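Local coordinates for protein carboxylase (Deinococcus radiodurans, PDB 5H80) that probably carboxylates biotin with ATP and bicarbonate, as the biotin carboxylase part of a single-chain bacterial carboxylase, at residues G181-L186 / E229-R234; R234-E239 / D256-R261; T301-V306 / F314-P319; Q260-K265 / W478-L483. One frame throughout, in Å; residues are numbered along the deposited sequence.

Contact 1 (G181-L186 / E229-R234); sequences GAPVML and ERLIER
Val184 and Met185 form the central strand of a small three-stranded antiparallel sheet, and Arg230 and Glu229 face them on one of its outer strands. Two bonds define the hydrogen-bonded pair: Met185 N donates to Glu229 O at 2.8 Å, and Glu229 N returns to Met185 O at 3.0 Å. The next pair, Val184 with Arg230, is non-hydrogen-bonded. Beyond it Leu231 N donates to Pro183 O at 3.0 Å, the last main-chain bond between the two segments on this side. Val184 (chi1 80°) has its CG2 branch anti to the backbone N, which brings it to 3.0 Å from Glu229 O, a notably short approach.

Past the short ladder the side chains take over. The Pro183 ring sets CB against the CD2 branch of Leu231 at 4.0 Å, while its CG meets Glu233 OE1 at 3.7 Å, the ring and the acidic chain crossing at about a right angle. The carboxylate of Glu233 is engaged further on by Arg201. Ala182 CB touches the extended Arg230 chain near its end, 3.8 Å from NH1; that nitrogen is hydrogen-bonded to Gln179. Glu229 shares a face of the sheet with Met185 and carries its charge to Lys145. With strand 199-200 on the far side of 184-185 and helix 172-178 packed on Val184, this is the small antiparallel sheet, backed by helix, consistent with the lid subdomain of ATP-grasp biotin carboxylases.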
# COMPACT_ATOMS: atom_id res chain seq x y z
N GLY A 181 10.54 -34.07 -34.56
CA GLY A 181 11.76 -33.94 -33.82
C GLY A 181 11.62 -33.03 -32.61
O GLY A 181 12.48 -33.01 -31.73
N ALA A 182 10.53 -32.27 -32.56
CA ALA A 182 10.28 -31.43 -31.39
C ALA A 182 9.94 -32.29 -30.17
O ALA A 182 9.29 -33.28 -30.37
CB ALA A 182 9.15 -30.48 -31.70
N PRO A 183 10.33 -31.90 -28.95
CA PRO A 183 10.03 -32.65 -27.72
C PRO A 183 8.56 -32.60 -27.30
O PRO A 183 7.74 -31.73 -27.73
CB PRO A 183 10.90 -31.98 -26.63
CG PRO A 183 11.31 -30.62 -27.23
CD PRO A 183 11.24 -30.75 -28.69
N VAL A 184 8.24 -33.53 -26.42
CA VAL A 184 6.90 -33.80 -26.01
C VAL A 184 6.93 -34.08 -24.49
O VAL A 184 7.97 -34.40 -23.85
CB VAL A 184 6.38 -34.93 -26.95
CG1 VAL A 184 6.89 -36.28 -26.48
CG2 VAL A 184 4.89 -34.93 -27.04
N MET A 185 5.82 -33.77 -23.82
CA MET A 185 5.73 -33.99 -22.39
C MET A 185 4.73 -35.13 -22.23
O MET A 185 3.73 -35.17 -22.97
CB MET A 185 5.23 -32.72 -21.68
CG MET A 185 4.89 -32.91 -20.22
SD MET A 185 6.14 -32.20 -19.15
CE MET A 185 5.36 -30.63 -18.77
N LEU A 186 5.04 -36.07 -21.34
CA LEU A 186 4.00 -36.98 -20.79
C LEU A 186 3.44 -36.42 -19.50
O LEU A 186 2.23 -36.55 -19.35
CB LEU A 186 4.53 -38.35 -20.47
CG LEU A 186 5.31 -39.00 -21.59
CD1 LEU A 186 5.78 -40.33 -21.05
CD2 LEU A 186 4.48 -39.12 -22.86
N GLU A 229 1.73 -34.16 -24.98
CA GLU A 229 1.59 -32.78 -25.38
C GLU A 229 2.86 -32.27 -26.00
O GLU A 229 3.92 -32.54 -25.46
CB GLU A 229 1.28 -31.93 -24.14
CG GLU A 229 0.24 -30.91 -24.49
CD GLU A 229 -0.31 -30.21 -23.26
OE1 GLU A 229 -1.55 -30.15 -23.27
OE2 GLU A 229 0.53 -29.77 -22.35
N ARG A 230 2.75 -31.46 -27.05
CA ARG A 230 3.96 -30.69 -27.55
C ARG A 230 4.58 -29.90 -26.39
O ARG A 230 3.83 -29.18 -25.68
CB ARG A 230 3.58 -29.79 -28.75
CG ARG A 230 4.68 -28.87 -29.24
CD ARG A 230 4.23 -28.05 -30.42
NE ARG A 230 5.35 -27.26 -30.93
CZ ARG A 230 6.18 -27.63 -31.90
NH1 ARG A 230 5.93 -28.71 -32.65
NH2 ARG A 230 7.12 -26.77 -32.24
N LEU A 231 5.90 -30.03 -26.15
CA LEU A 231 6.59 -29.22 -25.12
C LEU A 231 6.68 -27.81 -25.74
O LEU A 231 7.26 -27.63 -26.85
CB LEU A 231 7.96 -29.79 -24.78
CG LEU A 231 8.71 -29.13 -23.62
CD1 LEU A 231 7.93 -29.30 -22.34
CD2 LEU A 231 10.12 -29.65 -23.48
N ILE A 232 6.04 -26.81 -25.09
CA ILE A 232 6.12 -25.42 -25.58
C ILE A 232 7.29 -24.77 -24.87
O ILE A 232 7.36 -24.61 -23.61
CB ILE A 232 4.83 -24.61 -25.42
CG1 ILE A 232 3.74 -25.26 -26.27
CG2 ILE A 232 5.06 -23.11 -25.71
CD1 ILE A 232 3.34 -24.55 -27.52
N GLU A 233 8.20 -24.35 -25.75
CA GLU A 233 9.51 -23.92 -25.36
C GLU A 233 9.60 -22.37 -25.67
O GLU A 233 8.89 -21.82 -26.55
CB GLU A 233 10.54 -24.69 -26.18
CG GLU A 233 10.52 -26.20 -25.94
CD GLU A 233 11.78 -26.87 -26.47
OE1 GLU A 233 11.79 -27.03 -27.71
OE2 GLU A 233 12.67 -27.23 -25.66
N ARG A 234 10.51 -21.75 -24.95
CA ARG A 234 10.71 -20.37 -25.09
C ARG A 234 9.48 -19.50 -24.99
O ARG A 234 9.35 -18.48 -25.67
CB ARG A 234 11.36 -20.10 -26.44
CG ARG A 234 12.80 -20.43 -26.40
CD ARG A 234 13.40 -20.51 -27.76
NE ARG A 234 12.67 -21.32 -28.72
CZ ARG A 234 12.67 -22.66 -28.81
NH1 ARG A 234 13.34 -23.41 -27.94
NH2 ARG A 234 11.95 -23.24 -29.78

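Contact 2 (R234-E239 / D256-R261); sequences RARHIE and DCTVQR
Asp256 OD2 is gripped by two nitrogens of Arg236, NE at 2.9 Å and NH2 at 2.9 Å, in a side-on salt bridge to a single oxygen. OD2 lies in the guanidinium plane, between the two N-H groups, so that neither bond is straight. The two flat groups are turned 46° against each other; NE arrives near the carboxylate plane on the syn side, whereas NH2 comes from above it. The Arg236 NH2 also reaches Pro273 O. The other oxygen, OD1, accepts Thr258 N at 3.0 Å, which makes an Asx turn, and takes the Thr258 hydroxyl from the same face; Tyr472 is a further partner. That hydroxyl oxygen, Thr258 OG1, in turn receives His237 N at 2.9 Å, so one aspartate fixes both the turn and, through the threonine, the opposing backbone. Cys257 N closes the pairing on His237 O at 3.1 Å.

With CG anti to the backbone N (chi1 174°), the imidazole of His237 lies beside Cys257 and Gln260. Its NE2 donates in the ring plane to Glu239 OE1 at 3.1 Å, and a water sits in plane at ND1. The Gln260 amide, its plane 67° from that of the ring, is held by NE2 bonding Cys257 O at 2.9 Å. Glu239 is also paired with Arg255 and Lys265. The Asx turn lies where the chain passes from strand 249-256 to strand 260-261, just after the Ile238-Asp256 pair: the open end of the hairpin formed by strands 236-245 and 249-256, in the antiparallel sheet of an ATP-grasp fold.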
# COMPACT_ATOMS: atom_id res chain seq x y z
N ARG A 234 10.51 -21.75 -24.95
CA ARG A 234 10.71 -20.37 -25.09
C ARG A 234 9.48 -19.50 -24.99
O ARG A 234 9.35 -18.48 -25.67
CB ARG A 234 11.36 -20.10 -26.44
CG ARG A 234 12.80 -20.43 -26.40
CD ARG A 234 13.40 -20.51 -27.76
NE ARG A 234 12.67 -21.32 -28.72
CZ ARG A 234 12.67 -22.66 -28.81
NH1 ARG A 234 13.34 -23.41 -27.94
NH2 ARG A 234 11.95 -23.24 -29.78
N ALA A 235 8.56 -19.90 -24.15
CA ALA A 235 7.38 -19.11 -23.87
C ALA A 235 7.28 -18.49 -22.46
O ALA A 235 7.83 -18.97 -21.45
CB ALA A 235 6.15 -19.90 -24.13
N ARG A 236 6.57 -17.39 -22.43
CA ARG A 236 6.07 -16.76 -21.24
C ARG A 236 4.64 -17.22 -20.79
O ARG A 236 3.79 -17.55 -21.60
CB ARG A 236 6.13 -15.22 -21.42
CG ARG A 236 7.58 -14.73 -21.54
CD ARG A 236 7.63 -13.26 -22.05
NE ARG A 236 6.82 -12.33 -21.19
CZ ARG A 236 6.78 -11.01 -21.35
NH1 ARG A 236 7.43 -10.39 -22.38
NH2 ARG A 236 6.01 -10.28 -20.59
N HIS A 237 4.43 -17.18 -19.47
CA HIS A 237 3.19 -17.53 -18.84
C HIS A 237 2.52 -16.23 -18.63
O HIS A 237 2.98 -15.47 -17.83
CB HIS A 237 3.38 -18.24 -17.54
CG HIS A 237 2.10 -18.50 -16.80
ND1 HIS A 237 1.62 -19.77 -16.57
CD2 HIS A 237 1.18 -17.66 -16.22
CE1 HIS A 237 0.46 -19.71 -15.95
NE2 HIS A 237 0.23 -18.46 -15.61
N ILE A 238 1.48 -16.00 -19.40
CA ILE A 238 0.66 -14.75 -19.29
C ILE A 238 -0.83 -15.08 -19.09
O ILE A 238 -1.39 -15.88 -19.81
CB ILE A 238 0.88 -13.86 -20.50
CG1 ILE A 238 2.35 -13.49 -20.76
CG2 ILE A 238 0.16 -12.55 -20.25
CD1 ILE A 238 2.61 -12.51 -21.94
N GLU A 239 -1.45 -14.50 -18.06
CA GLU A 239 -2.79 -14.93 -17.62
C GLU A 239 -3.62 -13.68 -17.54
O GLU A 239 -3.12 -12.62 -17.19
CB GLU A 239 -2.80 -15.65 -16.29
CG GLU A 239 -2.30 -14.84 -15.04
CD GLU A 239 -2.06 -15.71 -13.80
OE1 GLU A 239 -1.94 -16.97 -13.91
OE2 GLU A 239 -2.02 -15.17 -12.70
N ASP A 256 2.05 -11.66 -15.53
CA ASP A 256 3.07 -12.53 -16.07
C ASP A 256 3.74 -13.22 -14.93
O ASP A 256 4.35 -12.58 -14.05
CB ASP A 256 4.03 -11.80 -16.90
CG ASP A 256 5.04 -12.68 -17.67
OD1 ASP A 256 5.79 -13.45 -17.03
OD2 ASP A 256 5.04 -12.47 -18.91
N CYS A 257 3.67 -14.52 -15.01
CA CYS A 257 4.16 -15.39 -13.94
C CYS A 257 5.22 -16.38 -14.52
O CYS A 257 5.26 -17.57 -14.14
CB CYS A 257 3.06 -16.20 -13.37
SG CYS A 257 1.61 -15.23 -12.84
N THR A 258 6.06 -15.90 -15.40
CA THR A 258 7.02 -16.74 -16.13
C THR A 258 8.12 -17.39 -15.28
O THR A 258 8.59 -18.49 -15.54
CB THR A 258 7.58 -15.93 -17.30
OG1 THR A 258 6.53 -15.55 -18.23
CG2 THR A 258 8.84 -16.67 -18.01
N VAL A 259 8.62 -16.67 -14.28
CA VAL A 259 9.69 -17.14 -13.41
C VAL A 259 9.09 -18.19 -12.39
O VAL A 259 8.30 -17.87 -11.48
CB VAL A 259 10.34 -15.95 -12.68
CG1 VAL A 259 11.35 -16.47 -11.69
CG2 VAL A 259 10.89 -14.92 -13.70
N GLN A 260 9.36 -19.47 -12.72
CA GLN A 260 8.81 -20.65 -11.99
C GLN A 260 9.93 -21.59 -11.68
O GLN A 260 10.85 -21.63 -12.41
CB GLN A 260 7.88 -21.41 -12.90
CG GLN A 260 6.80 -20.56 -13.42
CD GLN A 260 5.79 -21.22 -14.30
OE1 GLN A 260 5.76 -22.44 -14.44
NE2 GLN A 260 4.86 -20.41 -14.82
N ARG A 261 9.82 -22.31 -10.58
CA ARG A 261 10.85 -23.31 -10.13
C ARG A 261 10.08 -24.60 -10.17
O ARG A 261 9.06 -24.71 -9.47
CB ARG A 261 11.35 -23.05 -8.75
CG ARG A 261 12.53 -23.93 -8.31
CD ARG A 261 12.74 -23.65 -6.84
NE ARG A 261 14.13 -23.77 -6.38
CZ ARG A 261 14.71 -23.01 -5.42
NH1 ARG A 261 14.05 -21.99 -4.85
NH2 ARG A 261 15.97 -23.25 -5.04
O HOH W 1 2.84 -22.47 -16.80

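Contact 3 (T301-V306 / F314-P319); sequences TFEFLV and FIEANP
Phe302 turns an edge of its ring to Phe314, whose CE1 lies in the plane of that ring, 3.9 Å from Phe302 CD1. The Phe314 ring has Glu316 N over one face, offset toward the rim, and Ala317 CB at its edge; the same methyl meets Phe302 CE1 at 3.6 Å. Phe304 completes the apolar face, its CD1 lying 3.6 Å from Phe314 CA.

The backbone forms a classic beta bulge, since Ile315 and Glu316 both face Glu303. Glu303 O receives Ile315 N at 3.0 Å, and Glu303 N gives to Glu316 O at 2.8 Å; Thr301 and Asn318 form a further hydrogen-bonded pair. Glu303 runs its extended chain along the other face, CB against Ile315 CG1 at 3.8 Å and OE1 beside Glu316 CB at 3.6 Å, the two acidic chains pointing the same way with carboxylate planes 34° apart. Its OE2 makes a salt bridge to Lys265. An alanine here would lack the carboxylate and is likely to leave Lys265 with one acidic partner fewer and Glu316 CB less covered. The side chains of Leu305 and Ile315 cross at about a right angle.

This acidic face of an ATP-grasp hairpin is consistent with the nucleotide-metal site of related biotin carboxylases. The hairpin pairs through strand 299-306 with strand 236-245; helix 277-293 packs on Phe302 and Phe304, and helix 136-142 reaches Ala317.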
# COMPACT_ATOMS: atom_id res chain seq x y z
N THR A 301 -9.37 -16.86 -13.74
CA THR A 301 -8.18 -16.48 -14.46
C THR A 301 -8.08 -17.46 -15.67
O THR A 301 -8.28 -18.64 -15.45
CB THR A 301 -6.99 -16.56 -13.61
OG1 THR A 301 -7.13 -15.65 -12.50
CG2 THR A 301 -5.66 -16.34 -14.35
N PHE A 302 -7.68 -16.96 -16.83
CA PHE A 302 -7.39 -17.73 -18.00
C PHE A 302 -5.88 -17.59 -18.27
O PHE A 302 -5.37 -16.45 -18.51
CB PHE A 302 -8.24 -17.23 -19.12
CG PHE A 302 -9.65 -17.44 -18.89
CD1 PHE A 302 -10.23 -18.67 -19.25
CD2 PHE A 302 -10.42 -16.53 -18.13
CE1 PHE A 302 -11.58 -18.93 -18.99
CE2 PHE A 302 -11.75 -16.82 -17.81
CZ PHE A 302 -12.32 -18.00 -18.28
N GLU A 303 -5.21 -18.72 -18.23
CA GLU A 303 -3.72 -18.89 -18.33
C GLU A 303 -3.32 -19.23 -19.81
O GLU A 303 -3.97 -20.04 -20.46
CB GLU A 303 -3.10 -19.85 -17.38
CG GLU A 303 -3.44 -19.55 -15.96
CD GLU A 303 -2.79 -20.54 -14.98
OE1 GLU A 303 -2.20 -21.54 -15.47
OE2 GLU A 303 -2.84 -20.29 -13.78
N PHE A 304 -2.27 -18.58 -20.27
CA PHE A 304 -1.73 -18.84 -21.61
C PHE A 304 -0.21 -18.95 -21.57
O PHE A 304 0.46 -18.36 -20.72
CB PHE A 304 -2.09 -17.69 -22.56
CG PHE A 304 -3.52 -17.41 -22.69
CD1 PHE A 304 -4.31 -17.97 -23.72
CD2 PHE A 304 -4.18 -16.53 -21.78
CE1 PHE A 304 -5.59 -17.69 -23.89
CE2 PHE A 304 -5.58 -16.24 -21.94
CZ PHE A 304 -6.31 -16.86 -22.99
N LEU A 305 0.33 -19.72 -22.53
CA LEU A 305 1.72 -19.65 -22.92
C LEU A 305 1.80 -18.83 -24.21
O LEU A 305 0.98 -18.99 -25.16
CB LEU A 305 2.35 -21.04 -23.16
CG LEU A 305 2.37 -21.98 -21.92
CD1 LEU A 305 2.99 -23.31 -22.35
CD2 LEU A 305 3.08 -21.29 -20.80
N VAL A 306 2.76 -17.90 -24.23
CA VAL A 306 2.91 -16.98 -25.28
C VAL A 306 4.37 -16.95 -25.81
O VAL A 306 5.36 -16.85 -25.03
CB VAL A 306 2.50 -15.51 -24.75
CG1 VAL A 306 2.62 -14.47 -25.87
CG2 VAL A 306 1.10 -15.48 -24.13
N PHE A 314 -4.00 -21.36 -24.99
CA PHE A 314 -4.80 -21.55 -23.73
C PHE A 314 -4.36 -22.81 -23.02
O PHE A 314 -4.37 -23.92 -23.61
CB PHE A 314 -6.27 -21.52 -24.08
CG PHE A 314 -7.15 -21.92 -22.93
CD1 PHE A 314 -7.20 -21.14 -21.80
CD2 PHE A 314 -7.92 -23.08 -22.97
CE1 PHE A 314 -7.98 -21.48 -20.70
CE2 PHE A 314 -8.76 -23.39 -21.90
CZ PHE A 314 -8.76 -22.61 -20.76
N ILE A 315 -3.96 -22.72 -21.75
CA ILE A 315 -3.49 -23.83 -20.95
C ILE A 315 -4.39 -24.16 -19.78
O ILE A 315 -4.40 -25.31 -19.43
CB ILE A 315 -2.02 -23.80 -20.47
CG1 ILE A 315 -1.63 -22.65 -19.52
CG2 ILE A 315 -1.08 -23.83 -21.68
CD1 ILE A 315 -0.26 -22.81 -18.81
N GLU A 316 -5.06 -23.16 -19.16
CA GLU A 316 -5.83 -23.48 -17.92
C GLU A 316 -6.77 -22.37 -17.65
O GLU A 316 -6.37 -21.17 -17.75
CB GLU A 316 -4.89 -23.62 -16.67
CG GLU A 316 -5.46 -24.29 -15.43
CD GLU A 316 -5.02 -25.73 -15.19
OE1 GLU A 316 -4.23 -26.27 -16.03
OE2 GLU A 316 -5.42 -26.26 -14.11
N ALA A 317 -7.97 -22.75 -17.18
CA ALA A 317 -8.95 -21.82 -16.67
C ALA A 317 -9.07 -22.11 -15.17
O ALA A 317 -9.34 -23.25 -14.72
CB ALA A 317 -10.25 -21.91 -17.40
N ASN A 318 -8.66 -21.15 -14.32
CA ASN A 318 -8.76 -21.35 -12.88
C ASN A 318 -9.97 -20.60 -12.39
O ASN A 318 -9.95 -19.33 -12.29
CB ASN A 318 -7.50 -20.85 -12.14
CG ASN A 318 -6.21 -21.38 -12.74
OD1 ASN A 318 -5.30 -20.62 -13.12
ND2 ASN A 318 -6.10 -22.62 -12.79
N PRO A 319 -11.02 -21.33 -12.04
CA PRO A 319 -12.31 -20.70 -11.79
C PRO A 319 -12.45 -20.19 -10.33
O PRO A 319 -13.42 -20.60 -9.61
CB PRO A 319 -13.30 -21.86 -12.08
CG PRO A 319 -12.56 -23.05 -11.59
CD PRO A 319 -11.08 -22.81 -11.89

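Contact 4 (Q260-K265 / W478-L483); sequences QRRHQK and WLDERL
Leu479 lies over the end of the Gln260 carbonyl, CB 3.4 Å from Gln260 O, and its CD2 branch rests against the aliphatic part of Arg261, 3.9 Å from Arg261 CG. CG anti to the backbone N (chi1 -174°) carries both branches of the leucine toward the strand. Beside it Asp480 OD1 accepts Arg262 N at 2.8 Å on its syn lone pair, in a nearly straight bond of 170°.

That amide belongs to the type I' beta turn from Arg261 to Gln264, the tight tip of the hairpin between strands 260-261 and 264-270, so the short, weakly bonded helix 478-481 docks against a hairpin end. Three waters bridge the two segments as well. One connects Leu479 N, at 3.0 Å, weakly to Gln260 N; a second accepts from Asp480 N at 2.9 Å and reaches Gln260 O; a third takes His263 N at 2.8 Å and stands 2.9 Å from Asp480 OD2, to which it can donate. With an alanine in place of Asp480, Arg262 N would probably lose its carboxylate acceptor and the water at His263 N an oxygen to which it can donate, leaving the turn less firmly tied to the helix.

Elsewhere in the contact, Leu483 CD1 comes to 3.9 Å from Arg261 NH2, the two side chains crossing at about a right angle, while the Arg261 cation also meets the ring of Phe459 and Leu479 packs on Phe459 and Leu463 of helix 457-465.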
# COMPACT_ATOMS: atom_id res chain seq x y z
N GLN A 260 9.36 -19.47 -12.72
CA GLN A 260 8.81 -20.65 -11.99
C GLN A 260 9.93 -21.59 -11.68
O GLN A 260 10.85 -21.63 -12.41
CB GLN A 260 7.88 -21.41 -12.90
CG GLN A 260 6.80 -20.56 -13.42
CD GLN A 260 5.79 -21.22 -14.30
OE1 GLN A 260 5.76 -22.44 -14.44
NE2 GLN A 260 4.86 -20.41 -14.82
N ARG A 261 9.82 -22.31 -10.58
CA ARG A 261 10.85 -23.31 -10.13
C ARG A 261 10.08 -24.60 -10.17
O ARG A 261 9.06 -24.71 -9.47
CB ARG A 261 11.35 -23.05 -8.75
CG ARG A 261 12.53 -23.93 -8.31
CD ARG A 261 12.74 -23.65 -6.84
NE ARG A 261 14.13 -23.77 -6.38
CZ ARG A 261 14.71 -23.01 -5.42
NH1 ARG A 261 14.05 -21.99 -4.85
NH2 ARG A 261 15.97 -23.25 -5.04
N ARG A 262 10.44 -25.51 -11.07
CA ARG A 262 9.61 -26.73 -11.27
C ARG A 262 8.10 -26.45 -11.24
O ARG A 262 7.37 -27.07 -10.48
CB ARG A 262 9.95 -27.82 -10.22
CG ARG A 262 11.39 -28.31 -10.27
CD ARG A 262 11.64 -29.46 -9.32
NE ARG A 262 12.83 -30.25 -9.68
CZ ARG A 262 13.34 -31.24 -8.94
NH1 ARG A 262 12.79 -31.58 -7.77
NH2 ARG A 262 14.42 -31.89 -9.36
N HIS A 263 7.67 -25.48 -12.03
CA HIS A 263 6.24 -25.16 -12.18
C HIS A 263 5.56 -24.44 -10.98
O HIS A 263 4.38 -24.12 -11.07
CB HIS A 263 5.43 -26.42 -12.61
CG HIS A 263 5.90 -27.04 -13.89
ND1 HIS A 263 6.83 -28.06 -13.93
CD2 HIS A 263 5.59 -26.76 -15.18
CE1 HIS A 263 7.08 -28.37 -15.19
NE2 HIS A 263 6.34 -27.61 -15.97
N GLN A 264 6.31 -24.12 -9.93
CA GLN A 264 5.86 -23.20 -8.84
C GLN A 264 6.24 -21.72 -9.15
O GLN A 264 7.40 -21.40 -9.30
CB GLN A 264 6.50 -23.58 -7.51
CG GLN A 264 6.46 -25.06 -7.11
CD GLN A 264 5.24 -25.79 -7.60
OE1 GLN A 264 5.23 -26.35 -8.71
NE2 GLN A 264 4.19 -25.81 -6.79
N LYS A 265 5.28 -20.85 -9.20
CA LYS A 265 5.49 -19.45 -9.49
C LYS A 265 6.22 -18.74 -8.33
O LYS A 265 5.99 -19.13 -7.16
CB LYS A 265 4.10 -18.81 -9.76
CG LYS A 265 3.32 -19.30 -10.99
CD LYS A 265 1.83 -18.88 -10.95
CE LYS A 265 1.03 -19.38 -12.12
NZ LYS A 265 -0.44 -19.14 -12.07
N TRP A 478 13.48 -21.05 -18.03
CA TRP A 478 14.62 -20.26 -17.71
C TRP A 478 15.22 -20.61 -16.39
O TRP A 478 16.46 -20.89 -16.31
CB TRP A 478 14.25 -18.76 -17.72
CG TRP A 478 15.41 -17.90 -17.36
CD1 TRP A 478 16.36 -17.43 -18.17
CD2 TRP A 478 15.62 -17.28 -16.08
NE1 TRP A 478 17.25 -16.63 -17.45
CE2 TRP A 478 16.80 -16.52 -16.16
CE3 TRP A 478 14.97 -17.36 -14.89
CZ2 TRP A 478 17.32 -15.82 -15.04
CZ3 TRP A 478 15.45 -16.61 -13.78
CH2 TRP A 478 16.65 -15.88 -13.85
N LEU A 479 14.40 -20.59 -15.34
CA LEU A 479 14.92 -20.81 -14.00
C LEU A 479 15.42 -22.23 -13.79
O LEU A 479 16.45 -22.39 -13.15
CB LEU A 479 13.98 -20.41 -12.91
CG LEU A 479 14.37 -20.43 -11.46
CD1 LEU A 479 13.39 -19.61 -10.63
CD2 LEU A 479 14.48 -21.85 -10.91
N ASP A 480 14.69 -23.24 -14.28
CA ASP A 480 15.16 -24.62 -14.01
C ASP A 480 16.52 -24.87 -14.66
O ASP A 480 17.46 -25.47 -14.04
CB ASP A 480 14.12 -25.63 -14.40
CG ASP A 480 12.87 -25.61 -13.44
OD1 ASP A 480 12.94 -25.08 -12.30
OD2 ASP A 480 11.83 -26.10 -13.88
N GLU A 481 16.70 -24.31 -15.85
CA GLU A 481 18.00 -24.41 -16.52
C GLU A 481 19.14 -23.75 -15.85
O GLU A 481 20.27 -24.11 -16.11
CB GLU A 481 17.92 -23.85 -17.91
CG GLU A 481 17.00 -24.61 -18.83
CD GLU A 481 17.15 -24.22 -20.29
OE1 GLU A 481 18.17 -23.68 -20.68
OE2 GLU A 481 16.23 -24.51 -21.05
N ARG A 482 18.89 -22.71 -15.09
CA ARG A 482 19.96 -21.93 -14.45
C ARG A 482 20.04 -22.06 -12.95
O ARG A 482 20.65 -21.22 -12.28
CB ARG A 482 19.73 -20.49 -14.79
CG ARG A 482 19.84 -20.25 -16.28
CD ARG A 482 19.43 -18.86 -16.66
NE ARG A 482 19.74 -18.66 -18.07
CZ ARG A 482 19.17 -19.31 -19.11
NH1 ARG A 482 19.62 -19.06 -20.32
NH2 ARG A 482 18.13 -20.16 -19.00
N LEU A 483 19.39 -23.09 -12.41
CA LEU A 483 19.33 -23.26 -10.98
C LEU A 483 20.76 -23.30 -10.34
O LEU A 483 21.01 -22.55 -9.39
CB LEU A 483 18.48 -24.47 -10.67
CG LEU A 483 18.25 -24.95 -9.25
CD1 LEU A 483 17.97 -23.76 -8.34
CD2 LEU A 483 17.10 -25.95 -9.24
O HOH W 2 11.47 -19.86 -15.29
O HOH W 3 11.87 -22.95 -14.86
O HOH W 4 9.40 -24.45 -13.96

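In the fold
Along the chain contact 1 closes before contact 2 opens, the two sharing Arg234; contact 4 starts on Gln260 and Arg261, where contact 2 ends, and spans contact 3 before closing near the C-terminus. Contacts 2 and 3, with centres 11 Å apart, lie in one four-stranded antiparallel sheet, where strands 236-245 and 299-306 are neighbours. Contact 1 has its own small sheet; its centre is about 16 to 18 Å from the centres of the others, and it touches contact 3 through Ile232 and Leu305. Lys265 of contact 4 makes salt bridges to Glu239 and Glu303, so the lysine ties the C-terminal docking hairpin to the acidic face of the central sheet, probably part of the active-site region as in related ATP-grasp biotin carboxylases.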